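Local structure of F5/8 type C domain protein (4ZRX) at residues A[488-493]-A[575-580]; A[500-505]-A[547-552]; A[514-519]-A[540-545]; A[520-525]-A[559-564]. The protein is a putative alpha-L-fucosidase that probably removes fucose from glycans and carries an F5/8 type C domain, a kind of module that often binds carbohydrate. All blocks are in the same frame, centred on the assembly; numbering follows the deposited sequence.

Interaction 1 (A[488-493]-A[575-580]); sequences LTIDLG and VNMNEI. With EDO (1,2-ethanediol), chain E.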
# COMPACT_ATOMS: atom_id res chain seq x y z
N LEU A 488 -34.31 -14.76 10.83
CA LEU A 488 -33.63 -13.55 11.23
C LEU A 488 -34.63 -12.57 11.84
O LEU A 488 -35.56 -12.17 11.15
CB LEU A 488 -32.94 -12.92 10.02
CG LEU A 488 -32.16 -11.67 10.37
CD1 LEU A 488 -31.01 -11.90 11.41
CD2 LEU A 488 -31.59 -11.18 9.06
N THR A 489 -34.44 -12.23 13.11
CA THR A 489 -35.30 -11.31 13.83
C THR A 489 -34.44 -10.24 14.49
O THR A 489 -33.43 -10.54 15.17
CB THR A 489 -36.17 -12.10 14.89
OG1 THR A 489 -36.84 -13.22 14.28
CG2 THR A 489 -37.21 -11.20 15.55
N ILE A 490 -34.84 -8.99 14.29
CA ILE A 490 -33.99 -7.85 14.60
C ILE A 490 -34.80 -6.78 15.35
O ILE A 490 -35.87 -6.38 14.91
CB ILE A 490 -33.41 -7.19 13.31
CG1 ILE A 490 -32.53 -8.18 12.52
CG2 ILE A 490 -32.63 -5.91 13.64
CD1 ILE A 490 -32.31 -7.77 11.04
N ASP A 491 -34.25 -6.33 16.47
CA ASP A 491 -34.74 -5.18 17.20
C ASP A 491 -33.98 -3.98 16.63
O ASP A 491 -32.76 -3.89 16.81
CB ASP A 491 -34.43 -5.40 18.70
CG ASP A 491 -34.79 -4.21 19.57
OD1 ASP A 491 -35.09 -3.12 19.06
OD2 ASP A 491 -34.76 -4.36 20.82
N LEU A 492 -34.68 -3.06 16.00
CA LEU A 492 -34.01 -1.91 15.38
C LEU A 492 -33.54 -0.84 16.37
O LEU A 492 -32.82 0.07 15.97
CB LEU A 492 -34.93 -1.27 14.34
CG LEU A 492 -35.34 -2.19 13.17
CD1 LEU A 492 -36.40 -1.49 12.32
CD2 LEU A 492 -34.16 -2.59 12.33
N GLY A 493 -33.99 -0.92 17.63
CA GLY A 493 -33.43 -0.09 18.71
C GLY A 493 -34.32 1.08 19.09
O GLY A 493 -34.17 1.63 20.19
N VAL A 575 -29.84 -15.74 6.44
CA VAL A 575 -29.70 -14.30 6.24
C VAL A 575 -29.00 -13.71 7.46
O VAL A 575 -29.32 -14.07 8.58
CB VAL A 575 -31.13 -13.68 6.01
CG1 VAL A 575 -31.04 -12.19 5.69
CG2 VAL A 575 -31.78 -14.38 4.83
N ASN A 576 -28.04 -12.83 7.23
CA ASN A 576 -27.31 -12.11 8.28
C ASN A 576 -27.93 -10.74 8.44
O ASN A 576 -28.43 -10.15 7.48
CB ASN A 576 -25.82 -11.94 7.87
CG ASN A 576 -24.88 -11.48 9.04
OD1 ASN A 576 -24.71 -10.27 9.35
ND2 ASN A 576 -24.20 -12.46 9.65
N MSE A 577 -27.87 -10.20 9.64
CA MSE A 577 -28.32 -8.84 9.86
C MSE A 577 -27.68 -7.77 8.92
O MSE A 577 -28.32 -6.76 8.56
CB MSE A 577 -28.03 -8.49 11.31
CG MSE A 577 -28.79 -7.32 11.78
SE MSE A 577 -28.72 -7.21 13.74
CE MSE A 577 -27.00 -6.32 13.92
N ASN A 578 -26.40 -7.96 8.56
CA ASN A 578 -25.69 -7.06 7.64
C ASN A 578 -26.21 -7.12 6.20
O ASN A 578 -25.85 -6.25 5.40
CB ASN A 578 -24.16 -7.31 7.66
CG ASN A 578 -23.44 -6.61 8.83
OD1 ASN A 578 -23.92 -5.63 9.41
ND2 ASN A 578 -22.25 -7.12 9.18
N GLU A 579 -27.05 -8.13 5.87
CA GLU A 579 -27.69 -8.24 4.55
C GLU A 579 -29.08 -7.58 4.51
O GLU A 579 -29.76 -7.71 3.50
CB GLU A 579 -27.86 -9.71 4.18
CG GLU A 579 -26.47 -10.44 4.13
CD GLU A 579 -26.60 -11.90 3.77
OE1 GLU A 579 -27.31 -12.63 4.47
OE2 GLU A 579 -25.97 -12.33 2.78
N ILE A 580 -29.52 -7.00 5.63
CA ILE A 580 -30.80 -6.35 5.68
C ILE A 580 -30.57 -4.86 5.81
O ILE A 580 -29.67 -4.44 6.56
CB ILE A 580 -31.60 -6.88 6.89
CG1 ILE A 580 -31.89 -8.38 6.72
CG2 ILE A 580 -32.84 -6.06 7.09
CD1 ILE A 580 -32.74 -8.71 5.53
C1 EDO E . -34.24 -16.54 7.04
O1 EDO E . -34.37 -15.59 8.10
C2 EDO E . -34.83 -17.89 7.41
O2 EDO E . -36.23 -17.73 7.66
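A single methyl, CD2 of Leu488, meets four residues of the 575-580 turn, and the side chains that meet across the contact are apolar. With CG anti to the backbone N (chi1 -178°), the leucine reaches out from its strand. CD2 touches CG1 of Val575 at 3.6 Å, the two side chains crossing at about a right angle. Tip to tip with Ile580, the same CD2 lies 3.7 Å from CG1, and it also brushes the Asn576-Met577 peptide. Two residues on, Ile490 lays CD1 against CG of Met577 (a selenomethionine) at 3.6 Å, while the selenium, beyond which the chain bends, lies near CG1 and CG2 of the isoleucine. Leu488 and Ile490 suit these buried places because their methyl ends reach the apolar groups of the turn.

Polar bonds inside the loop hold its shape. OD1 of Asn576 accepts from N of Asn578 at 3.0 Å in the carbonyl plane, on a lone pair, forming an Asx turn at the start of the short 3-10 segment. OE1 of Glu579 accepts from N of Asn576 at 2.9 Å, while OE2 is held by Lys511 and Ser506. O1 of an ethanediol, probably from the crystallisation liquor, accepts a hydrogen bond from N of Leu488 at 2.9 Å. Strand 488-492 lies between strands 481-485 and 560-566, Trp480 touches both Ile490 and Met577, and the loop leads directly into strand 580-584 of the other sheet.

Interaction 2 (A[500-505]-A[547-552]); sequences SFTYAP and PQTVAF
CG of Phe552 lies beside its backbone N (chi1 -60°), which turns the ring toward Ser500 and Phe501 of the neighbouring strand, while CG of Phe501 stands between its own backbone N and carbonyl carbon (chi1 86°). Ser500 CA sits over one face of the Phe552 ring, 3.9 Å from the centroid, in a CH-pi contact. At its far end CZ of Phe552 reaches CD1 at the edge of the Phe501 ring (3.8 Å), the side chains crossing at about a right angle. Phe501 also runs alongside Val550, with CE1 3.6 Å from CB; an aromatic ring beside a branched valine gives broad apolar contact.

The two strands form an antiparallel ladder. Phe501 with Val550 and Tyr503 with Gln548 are the hydrogen-bonded pairs, and N of Val550 meets O of Phe501 at 2.7 Å, nearly along the C=O axis. The return bond, N of Phe501 to O of Val550, is longer at 3.3 Å and bent to 140°. On the other face, in a non-hydrogen-bonded pair, OG1 of Thr502 and OG1 of Thr549 share a 2.6 Å hydrogen bond. Threonine suits this place, pairing a hydroxyl with its partner while CG2 of Thr502 packs on CB of Pro547.

Strand 495-503 pairs on its other edge with strand 580-584, and Phe501 stacks on Phe520 of the facing sheet, while Tyr503 OH bonds N of Ala515.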
# COMPACT_ATOMS: atom_id res chain seq x y z
N SER A 500 -39.42 0.96 3.25
CA SER A 500 -38.91 -0.22 2.53
C SER A 500 -37.97 -0.99 3.43
O SER A 500 -37.50 -0.44 4.46
CB SER A 500 -38.14 0.19 1.25
OG SER A 500 -36.90 0.84 1.57
N PHE A 501 -37.72 -2.25 3.06
CA PHE A 501 -36.55 -2.98 3.51
C PHE A 501 -35.81 -3.44 2.26
O PHE A 501 -36.37 -3.52 1.16
CB PHE A 501 -36.85 -4.16 4.46
CG PHE A 501 -37.18 -5.47 3.77
CD1 PHE A 501 -38.45 -5.70 3.25
CD2 PHE A 501 -36.27 -6.48 3.68
CE1 PHE A 501 -38.79 -6.88 2.64
CE2 PHE A 501 -36.61 -7.69 3.06
CZ PHE A 501 -37.89 -7.87 2.55
N THR A 502 -34.54 -3.73 2.45
CA THR A 502 -33.71 -4.21 1.36
C THR A 502 -33.03 -5.51 1.80
O THR A 502 -32.66 -5.67 3.01
CB THR A 502 -32.67 -3.16 1.05
OG1 THR A 502 -33.36 -2.04 0.48
CG2 THR A 502 -31.60 -3.65 0.07
N TYR A 503 -32.96 -6.45 0.88
CA TYR A 503 -32.15 -7.64 1.11
C TYR A 503 -30.95 -7.52 0.18
O TYR A 503 -31.14 -7.37 -1.04
CB TYR A 503 -32.97 -8.89 0.79
CG TYR A 503 -32.10 -10.17 0.75
CD1 TYR A 503 -31.22 -10.49 1.81
CD2 TYR A 503 -32.20 -11.05 -0.31
CE1 TYR A 503 -30.43 -11.67 1.77
CE2 TYR A 503 -31.47 -12.24 -0.33
CZ TYR A 503 -30.60 -12.55 0.71
OH TYR A 503 -29.88 -13.72 0.61
N ALA A 504 -29.73 -7.58 0.74
CA ALA A 504 -28.48 -7.41 -0.02
C ALA A 504 -27.59 -8.58 0.30
O ALA A 504 -26.85 -8.54 1.27
CB ALA A 504 -27.77 -6.11 0.36
N PRO A 505 -27.66 -9.66 -0.50
CA PRO A 505 -26.74 -10.78 -0.33
C PRO A 505 -25.28 -10.30 -0.12
O PRO A 505 -24.81 -9.44 -0.86
CB PRO A 505 -26.87 -11.54 -1.66
CG PRO A 505 -28.28 -11.31 -2.01
CD PRO A 505 -28.59 -9.90 -1.61
N PRO A 547 -28.45 -5.71 -4.44
CA PRO A 547 -29.49 -5.48 -3.41
C PRO A 547 -30.86 -5.29 -4.03
O PRO A 547 -30.97 -4.73 -5.14
CB PRO A 547 -29.01 -4.19 -2.73
CG PRO A 547 -27.47 -4.24 -2.94
CD PRO A 547 -27.27 -4.82 -4.28
N GLN A 548 -31.89 -5.80 -3.34
CA GLN A 548 -33.28 -5.61 -3.77
C GLN A 548 -34.00 -4.90 -2.68
O GLN A 548 -34.10 -5.44 -1.60
CB GLN A 548 -33.99 -6.92 -4.07
CG GLN A 548 -33.33 -7.67 -5.19
CD GLN A 548 -34.24 -8.74 -5.82
OE1 GLN A 548 -35.38 -8.91 -5.44
NE2 GLN A 548 -33.72 -9.41 -6.82
N THR A 549 -34.50 -3.72 -3.02
CA THR A 549 -35.27 -2.89 -2.11
C THR A 549 -36.74 -3.16 -2.34
O THR A 549 -37.20 -3.15 -3.49
CB THR A 549 -34.87 -1.40 -2.32
OG1 THR A 549 -33.48 -1.21 -1.95
CG2 THR A 549 -35.77 -0.46 -1.50
N VAL A 550 -37.45 -3.55 -1.28
CA VAL A 550 -38.91 -3.85 -1.36
C VAL A 550 -39.61 -2.64 -0.85
O VAL A 550 -39.54 -2.35 0.34
CB VAL A 550 -39.24 -5.08 -0.49
CG1 VAL A 550 -40.74 -5.33 -0.44
CG2 VAL A 550 -38.46 -6.28 -1.07
N ALA A 551 -40.26 -1.91 -1.77
CA ALA A 551 -40.92 -0.67 -1.47
C ALA A 551 -42.28 -1.10 -0.89
O ALA A 551 -42.98 -1.92 -1.49
CB ALA A 551 -41.10 0.17 -2.73
N PHE A 552 -42.62 -0.56 0.27
CA PHE A 552 -43.93 -0.87 0.88
C PHE A 552 -45.02 -0.01 0.26
O PHE A 552 -44.79 1.16 -0.06
CB PHE A 552 -43.85 -0.66 2.40
CG PHE A 552 -42.81 -1.54 3.10
CD1 PHE A 552 -42.49 -2.81 2.62
CD2 PHE A 552 -42.18 -1.09 4.25
CE1 PHE A 552 -41.58 -3.60 3.28
CE2 PHE A 552 -41.26 -1.88 4.89
CZ PHE A 552 -40.96 -3.15 4.40

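Interaction 3 (A[514-519]-A[540-545]); sequences MAFRYQ and NIMHNP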
# COMPACT_ATOMS: atom_id res chain seq x y z
N MSE A 514 -29.00 -18.38 -0.15
CA MSE A 514 -29.60 -17.04 -0.21
C MSE A 514 -31.12 -17.09 -0.14
O MSE A 514 -31.73 -18.11 -0.50
CB MSE A 514 -29.17 -16.31 -1.49
CG MSE A 514 -29.76 -16.88 -2.78
SE MSE A 514 -28.75 -16.27 -4.33
CE MSE A 514 -28.52 -14.35 -3.82
N ALA A 515 -31.73 -15.99 0.30
CA ALA A 515 -33.19 -15.89 0.31
C ALA A 515 -33.74 -15.68 -1.10
O ALA A 515 -33.16 -14.92 -1.91
CB ALA A 515 -33.64 -14.76 1.19
N PHE A 516 -34.88 -16.32 -1.36
CA PHE A 516 -35.61 -16.16 -2.60
C PHE A 516 -37.10 -15.86 -2.33
O PHE A 516 -37.60 -14.78 -2.66
CB PHE A 516 -35.43 -17.39 -3.48
CG PHE A 516 -36.22 -17.37 -4.75
CD1 PHE A 516 -36.18 -16.24 -5.60
CD2 PHE A 516 -37.01 -18.48 -5.12
CE1 PHE A 516 -36.92 -16.22 -6.80
CE2 PHE A 516 -37.73 -18.48 -6.34
CZ PHE A 516 -37.70 -17.35 -7.16
N ARG A 517 -37.79 -16.84 -1.75
CA ARG A 517 -39.20 -16.63 -1.33
C ARG A 517 -39.19 -16.13 0.11
O ARG A 517 -38.42 -16.63 0.93
CB ARG A 517 -40.01 -17.93 -1.45
CG ARG A 517 -40.01 -18.49 -2.85
CD ARG A 517 -41.25 -19.36 -3.18
NE ARG A 517 -41.25 -19.70 -4.61
CZ ARG A 517 -41.53 -18.86 -5.62
NH1 ARG A 517 -41.88 -17.59 -5.40
NH2 ARG A 517 -41.46 -19.29 -6.88
N TYR A 518 -39.99 -15.12 0.42
CA TYR A 518 -39.92 -14.55 1.73
C TYR A 518 -41.25 -14.01 2.22
O TYR A 518 -42.15 -13.79 1.42
CB TYR A 518 -38.89 -13.41 1.76
CG TYR A 518 -39.35 -12.22 1.01
CD1 TYR A 518 -40.13 -11.23 1.63
CD2 TYR A 518 -39.06 -12.07 -0.33
CE1 TYR A 518 -40.64 -10.13 0.90
CE2 TYR A 518 -39.54 -10.98 -1.05
CZ TYR A 518 -40.32 -10.01 -0.43
OH TYR A 518 -40.77 -8.93 -1.16
N GLN A 519 -41.33 -13.84 3.54
CA GLN A 519 -42.39 -13.07 4.17
C GLN A 519 -41.71 -12.17 5.18
O GLN A 519 -40.78 -12.60 5.92
CB GLN A 519 -43.37 -14.00 4.88
CG GLN A 519 -44.20 -14.83 3.92
CD GLN A 519 -45.18 -15.76 4.62
OE1 GLN A 519 -46.33 -15.40 4.91
NE2 GLN A 519 -44.75 -16.98 4.87
N ASN A 540 -35.37 -13.13 -9.53
CA ASN A 540 -34.11 -13.24 -10.27
C ASN A 540 -32.84 -13.09 -9.42
O ASN A 540 -31.73 -12.95 -9.96
CB ASN A 540 -34.10 -12.25 -11.44
CG ASN A 540 -33.14 -12.65 -12.55
OD1 ASN A 540 -33.05 -13.82 -12.97
ND2 ASN A 540 -32.40 -11.65 -13.04
N ILE A 541 -32.99 -13.15 -8.09
CA ILE A 541 -31.82 -12.87 -7.21
C ILE A 541 -30.69 -13.87 -7.40
O ILE A 541 -29.53 -13.53 -7.24
CB ILE A 541 -32.24 -12.77 -5.75
CG1 ILE A 541 -31.19 -11.93 -4.99
CG2 ILE A 541 -32.58 -14.17 -5.18
CD1 ILE A 541 -31.77 -11.16 -3.90
N MSE A 542 -31.04 -15.10 -7.77
CA MSE A 542 -30.09 -16.18 -7.96
C MSE A 542 -29.30 -16.00 -9.26
O MSE A 542 -28.33 -16.69 -9.45
CB MSE A 542 -30.79 -17.56 -7.89
CG MSE A 542 -31.55 -17.99 -9.14
SE MSE A 542 -33.26 -17.02 -9.45
CE MSE A 542 -34.46 -18.58 -9.03
N HIS A 543 -29.73 -15.09 -10.14
CA HIS A 543 -28.95 -14.66 -11.29
C HIS A 543 -28.46 -13.21 -11.18
O HIS A 543 -27.72 -12.76 -12.03
CB HIS A 543 -29.80 -14.82 -12.55
CG HIS A 543 -30.35 -16.20 -12.72
ND1 HIS A 543 -29.54 -17.31 -12.87
CD2 HIS A 543 -31.63 -16.67 -12.73
CE1 HIS A 543 -30.29 -18.39 -12.99
NE2 HIS A 543 -31.56 -18.03 -12.92
N ASN A 544 -28.90 -12.46 -10.18
CA ASN A 544 -28.52 -11.07 -9.99
C ASN A 544 -28.56 -10.74 -8.49
O ASN A 544 -29.62 -10.34 -7.94
CB ASN A 544 -29.44 -10.13 -10.76
CG ASN A 544 -29.07 -8.63 -10.51
OD1 ASN A 544 -28.11 -8.33 -9.82
ND2 ASN A 544 -29.86 -7.73 -11.03
N PRO A 545 -27.42 -10.94 -7.80
CA PRO A 545 -27.42 -10.86 -6.34
C PRO A 545 -27.22 -9.44 -5.80
O PRO A 545 -26.81 -9.26 -4.64
CB PRO A 545 -26.24 -11.78 -5.95
CG PRO A 545 -25.31 -11.70 -7.15
CD PRO A 545 -26.21 -11.63 -8.33
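The side chains of Met514, a selenomethionine, and Ile541 run alongside one another, pointing opposite ways. CB of Met514 lies close to the hydroxyl of Tyr503, and CG is set between the backbone N and carbonyl carbon (chi1 69°), which aims the chain at the 540-545 loop. The selenium then rests on CA of Met542 at 3.9 Å. A bend at the last torsion carries CE against O of Ile541, CG1 of Ile541 at 3.8 Å and CB of Pro545 at 4.0 Å, with Pro505 also beside it. A flexible, unbranched chain is well fitted to follow such a turn.

CG2 of Ile541 faces back toward the other segment, 3.4 Å from O of Ala515, a buried carbonyl oxygen with no hydrogen-bonding partner in the model. It also approaches CD1 of Phe516 at 4.2 Å. Over one face of the Phe516 ring comes CE of Met542, also a selenomethionine, 4.1 Å from the centroid and 19° off the normal, in a CH-pi contact. Its selenium lies farther out and obliquely, making a Met-aromatic contact with the same ring. Within the loop, N of His543 bonds to O of Asn540 at 2.9 Å, which draws the chain into a tight turn.

Phe516 and Arg517 both face Thr566, forming a classic beta bulge at the start of strand 517-523. Beyond it that strand runs beside strand 560-566, while Ile541 packs on Tyr503 of strand 495-503 and the loop leads into strand 548-552.

Interaction 4 (A[520-525]-A[559-564]); sequences FFVSMD and RFIKLE. With EDO (1,2-ethanediol), chain E.
An antiparallel strand pair in the five-stranded sheet of the F5/8 type C domain ends in a classic beta bulge, where Arg559 and Phe560 both face Ser523. O of Ser523 is gripped twice, by N of Phe560 at 2.8 Å and by N of Arg559 at 3.0 Å. Farther along, N of Phe521 donates to O of Lys562 at 2.8 Å, in the carbonyl plane.

Phe521 and Lys562 share one face, and the end of Glu564 joins them. CG of Lys562 lies anti to the backbone N (chi1 173°) and the chain bends later, at chi3, which lays CE 3.7 Å from CD1 of Phe521 and brings NZ over the ring, 4.7 Å from its centroid, as a cation-pi contact. NZ also makes a weak salt bridge to OE2 of Glu564, whose carboxylate plane is turned 46° from the ring it crosses. A long lysine suits the spot: its last methylene packs on the aromatic while its charge meets ring and carboxylate, and Trp529 adds a second cation-pi partner.

On the opposite face Phe520 lays CZ against CB of Ile561 at 3.6 Å, and CD1 of Leu563 touches the phenyl edge, all apolar as befits the interior of a sandwich. O of Leu563 accepts from O1 of the ethanediol (2.7 Å). Strand 560-566 is flanked on its far edge by strand 488-492, strand 517-523 by strand 530-532, and Val522 packs on Val556 of strand 555-558.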
# COMPACT_ATOMS: atom_id res chain seq x y z
N PHE A 520 -42.07 -10.90 5.15
CA PHE A 520 -41.47 -9.92 6.01
C PHE A 520 -42.53 -9.50 7.02
O PHE A 520 -43.72 -9.35 6.66
CB PHE A 520 -41.05 -8.73 5.19
CG PHE A 520 -40.29 -7.72 5.97
CD1 PHE A 520 -38.93 -7.90 6.25
CD2 PHE A 520 -40.91 -6.55 6.38
CE1 PHE A 520 -38.23 -6.95 6.97
CE2 PHE A 520 -40.23 -5.59 7.11
CZ PHE A 520 -38.85 -5.76 7.37
N PHE A 521 -42.12 -9.39 8.28
CA PHE A 521 -43.03 -9.12 9.39
C PHE A 521 -42.51 -7.97 10.23
O PHE A 521 -41.29 -7.77 10.35
CB PHE A 521 -43.18 -10.34 10.30
CG PHE A 521 -43.67 -11.58 9.63
CD1 PHE A 521 -42.79 -12.45 9.00
CD2 PHE A 521 -45.01 -11.95 9.70
CE1 PHE A 521 -43.23 -13.63 8.41
CE2 PHE A 521 -45.47 -13.14 9.11
CZ PHE A 521 -44.58 -13.99 8.49
N VAL A 522 -43.44 -7.27 10.89
CA VAL A 522 -43.06 -6.21 11.81
C VAL A 522 -43.77 -6.38 13.16
O VAL A 522 -44.81 -7.00 13.21
CB VAL A 522 -43.32 -4.81 11.22
CG1 VAL A 522 -42.41 -4.58 10.04
CG2 VAL A 522 -44.80 -4.62 10.79
N SER A 523 -43.17 -5.84 14.22
CA SER A 523 -43.78 -5.88 15.55
C SER A 523 -43.31 -4.69 16.36
O SER A 523 -42.17 -4.17 16.18
CB SER A 523 -43.35 -7.14 16.26
OG SER A 523 -43.93 -7.23 17.54
N MSE A 524 -44.16 -4.24 17.26
CA MSE A 524 -43.78 -3.21 18.24
C MSE A 524 -43.12 -3.77 19.51
O MSE A 524 -42.31 -3.08 20.16
CB MSE A 524 -45.00 -2.36 18.59
CG MSE A 524 -45.61 -1.64 17.37
SE MSE A 524 -44.38 -0.34 16.55
CE MSE A 524 -44.24 0.90 18.06
N ASP A 525 -43.48 -5.01 19.86
CA ASP A 525 -43.08 -5.62 21.12
C ASP A 525 -42.25 -6.91 20.93
O ASP A 525 -41.78 -7.49 21.90
CB ASP A 525 -44.31 -5.86 22.03
CG ASP A 525 -45.34 -6.82 21.43
OD1 ASP A 525 -45.21 -7.29 20.27
OD2 ASP A 525 -46.31 -7.12 22.13
N ARG A 559 -40.69 -1.62 15.45
CA ARG A 559 -39.59 -1.67 16.41
C ARG A 559 -38.74 -2.88 16.11
O ARG A 559 -37.50 -2.79 16.16
CB ARG A 559 -40.13 -1.73 17.84
CG ARG A 559 -39.10 -2.04 18.96
CD ARG A 559 -38.06 -0.98 19.05
NE ARG A 559 -36.95 -1.39 19.92
CZ ARG A 559 -36.66 -0.86 21.10
NH1 ARG A 559 -37.37 0.14 21.63
NH2 ARG A 559 -35.60 -1.32 21.77
N PHE A 560 -39.40 -4.01 15.83
CA PHE A 560 -38.74 -5.27 15.49
C PHE A 560 -39.12 -5.62 14.07
O PHE A 560 -40.21 -5.30 13.62
CB PHE A 560 -39.19 -6.42 16.42
CG PHE A 560 -38.87 -6.20 17.90
CD1 PHE A 560 -39.70 -5.41 18.69
CD2 PHE A 560 -37.78 -6.84 18.50
CE1 PHE A 560 -39.42 -5.21 20.08
CE2 PHE A 560 -37.50 -6.66 19.88
CZ PHE A 560 -38.33 -5.84 20.66
N ILE A 561 -38.21 -6.28 13.34
CA ILE A 561 -38.53 -6.81 12.02
C ILE A 561 -38.12 -8.25 12.00
O ILE A 561 -37.26 -8.67 12.77
CB ILE A 561 -37.87 -6.04 10.86
CG1 ILE A 561 -36.32 -6.11 10.94
CG2 ILE A 561 -38.33 -4.59 10.89
CD1 ILE A 561 -35.63 -5.31 9.81
N LYS A 562 -38.71 -9.00 11.09
CA LYS A 562 -38.44 -10.43 10.95
C LYS A 562 -38.56 -10.82 9.49
O LYS A 562 -39.54 -10.46 8.83
CB LYS A 562 -39.43 -11.27 11.80
CG LYS A 562 -39.33 -12.78 11.59
CD LYS A 562 -40.17 -13.59 12.58
CE LYS A 562 -41.64 -13.38 12.34
NZ LYS A 562 -42.50 -14.26 13.16
N LEU A 563 -37.59 -11.57 8.98
CA LEU A 563 -37.65 -12.10 7.62
C LEU A 563 -37.67 -13.62 7.69
O LEU A 563 -36.70 -14.20 8.19
CB LEU A 563 -36.46 -11.62 6.76
CG LEU A 563 -36.50 -12.01 5.28
CD1 LEU A 563 -37.53 -11.18 4.49
CD2 LEU A 563 -35.13 -11.90 4.59
N GLU A 564 -38.75 -14.23 7.21
CA GLU A 564 -38.85 -15.68 7.00
C GLU A 564 -38.57 -15.93 5.53
O GLU A 564 -39.18 -15.32 4.68
CB GLU A 564 -40.23 -16.23 7.40
CG GLU A 564 -40.48 -16.11 8.92
CD GLU A 564 -41.85 -16.65 9.43
OE1 GLU A 564 -42.60 -17.25 8.62
OE2 GLU A 564 -42.15 -16.47 10.65
C1 EDO E . -34.24 -16.54 7.04
O1 EDO E . -34.37 -15.59 8.10
C2 EDO E . -34.83 -17.89 7.41
O2 EDO E . -36.23 -17.73 7.66

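In the fold
All four contacts lie within the F5/8 type C domain, far from the centre of the chain, and they sample both sheets of its beta sandwich and the loops between. Interactions 1 and 4, with centres about 10 Å apart, share the five-stranded sheet through neighbouring strands 488-492 and 560-566, tied by the Asp491-Arg559 salt bridge. Interaction 2 belongs to the second sheet, which faces the first where it meets interaction 4, about 15 Å away between centres. Interaction 3 uses strand 517-523, as interaction 4 does, their centres about 20 Å apart. Along the chain, interaction 1 encloses the others, interaction 3 nests inside interaction 2, and interaction 4 crosses both, so early and late parts of the domain are interlocked into one compact module.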